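Side-chain contact in EF0056 (Enterococcus faecalis, PDB 6ORI), which is an enterococcal surface protein of unknown function, probably linked to biofilm formation, whose N-terminal region binds calcium: residues A[124-129]-A[135-140]. Numbering follows the deposited sequence.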
loop_
_atom_site.group_PDB
_atom_site.type_symbol
_atom_site.label_atom_id
_atom_site.label_comp_id
_atom_site.label_asym_id
_atom_site.label_seq_id
_atom_site.Cartn_x
_atom_site.Cartn_y
_atom_site.Cartn_z
ATOM N N GLY A 124 15.131 -11.933 13.109
ATOM C CA GLY A 124 14.178 -11.223 12.276
ATOM C C GLY A 124 12.740 -11.560 12.622
ATOM O O GLY A 124 12.412 -11.956 13.748
ATOM N N LEU A 125 11.836 -11.369 11.660
ATOM C CA LEU A 125 10.401 -11.430 11.932
ATOM C C LEU A 125 9.662 -12.693 11.516
ATOM O O LEU A 125 8.776 -13.133 12.223
ATOM C CB LEU A 125 9.682 -10.255 11.266
ATOM C CG LEU A 125 10.217 -8.865 11.619
ATOM C CD1 LEU A 125 9.315 -7.785 11.055
ATOM C CD2 LEU A 125 10.388 -8.661 13.105
ATOM N N PHE A 126 9.975 -13.226 10.340
ATOM C CA PHE A 126 9.105 -14.194 9.663
ATOM C C PHE A 126 9.776 -15.548 9.457
ATOM O O PHE A 126 10.961 -15.655 9.114
ATOM C CB PHE A 126 8.658 -13.617 8.311
ATOM C CG PHE A 126 7.892 -12.320 8.432
ATOM C CD1 PHE A 126 6.774 -12.247 9.251
ATOM C CD2 PHE A 126 8.295 -11.170 7.767
ATOM C CE1 PHE A 126 6.084 -11.078 9.393
ATOM C CE2 PHE A 126 7.573 -9.988 7.910
ATOM C CZ PHE A 126 6.480 -9.965 8.723
ATOM N N ALA A 127 9.007 -16.602 9.671
ATOM C CA ALA A 127 9.532 -17.958 9.575
ATOM C C ALA A 127 9.932 -18.252 8.132
ATOM O O ALA A 127 9.101 -18.224 7.216
ATOM C CB ALA A 127 8.512 -18.953 10.084
ATOM N N GLY A 128 11.216 -18.529 7.912
ATOM C CA GLY A 128 11.723 -18.734 6.570
ATOM C C GLY A 128 11.128 -19.939 5.864
ATOM O O GLY A 128 10.942 -19.921 4.657
ATOM N N ALA A 129 10.841 -20.991 6.610
ATOM C CA ALA A 129 10.383 -22.229 6.013
ATOM C C ALA A 129 8.884 -22.241 5.752
ATOM O O ALA A 129 8.383 -23.171 5.113
ATOM C CB ALA A 129 10.774 -23.413 6.899
ATOM N N GLN A 135 2.046 -14.074 7.227
ATOM C CA GLN A 135 2.617 -14.018 8.568
ATOM C C GLN A 135 2.432 -12.647 9.184
ATOM O O GLN A 135 2.478 -11.641 8.502
ATOM C CB GLN A 135 4.108 -14.386 8.527
ATOM C CG GLN A 135 4.399 -15.737 7.893
ATOM C CD GLN A 135 5.790 -16.199 8.175
ATOM O OE1 GLN A 135 6.281 -16.041 9.282
ATOM N NE2 GLN A 135 6.426 -16.776 7.184
ATOM N N THR A 136 2.250 -12.616 10.506
ATOM C CA THR A 136 2.126 -11.369 11.268
ATOM C C THR A 136 3.217 -11.260 12.309
ATOM O O THR A 136 3.453 -12.205 13.080
ATOM C CB THR A 136 0.769 -11.278 11.967
ATOM O OG1 THR A 136 -0.253 -11.300 10.967
ATOM C CG2 THR A 136 0.638 -10.002 12.808
ATOM N N ALA A 137 3.851 -10.092 12.318
ATOM C CA ALA A 137 4.750 -9.676 13.387
ATOM C C ALA A 137 3.926 -8.715 14.220
ATOM O O ALA A 137 3.686 -7.586 13.784
ATOM C CB ALA A 137 5.983 -8.984 12.816
ATOM N N PRO A 138 3.434 -9.165 15.392
ATOM C CA PRO A 138 2.485 -8.375 16.181
ATOM C C PRO A 138 3.135 -7.403 17.173
ATOM O O PRO A 138 4.354 -7.441 17.392
ATOM C CB PRO A 138 1.720 -9.464 16.923
ATOM C CG PRO A 138 2.763 -10.475 17.223
ATOM C CD PRO A 138 3.628 -10.498 15.987
ATOM N N ASN A 139 2.328 -6.526 17.757
ATOM C CA ASN A 139 2.724 -5.738 18.929
ATOM C C ASN A 139 3.841 -4.766 18.602
ATOM O O ASN A 139 4.736 -4.504 19.410
ATOM C CB ASN A 139 3.091 -6.641 20.116
ATOM C CG ASN A 139 1.956 -7.524 20.505
ATOM O OD1 ASN A 139 0.820 -7.074 20.595
ATOM N ND2 ASN A 139 2.244 -8.790 20.700
ATOM N N GLY A 140 3.809 -4.225 17.404
ATOM C CA GLY A 140 4.738 -3.173 17.038
ATOM C C GLY A 140 4.403 -1.896 17.759
ATOM O O GLY A 140 3.244 -1.552 17.914
#
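Ala127 N donates a hydrogen bond to Gln135 OE1 at 2.8 Å, on a lone pair in the carbonyl plane, and Gln135 NE2 returns a bond to Ala127 O at 3.0 Å. The side-chain amide thus takes both the N-H and the C=O of one residue, much as the partner residue in a hydrogen-bonded pair of antiparallel strands would, and ties the loop before strand 135-144 to the first residue of that strand in an antiparallel β domain, consistent with an immunoglobulin-like fold. Glutamine suits the place because one flat group carries both a donor and an acceptor; the two bonds together fix its rotation, and Ala127 O lies close to the amide plane. Beyond CG the chain is extended (chi2 -166°), which carries the amide across to the loop.

Phe126 runs past this side chain in the opposite direction, its ring 78° from the amide plane, and CD1 comes within 3.5 Å of Gln135 CB. Leu125 CB lies over the centre of one ring face, while Tyr118 makes an edge-to-face contact with the ring and Ile70 adds apolar cover. Farther along the strand, the small Ala137 accommodates two larger neighbours: its CB lies 4.0 Å from both Leu125 CD1 and Phe126 CE1.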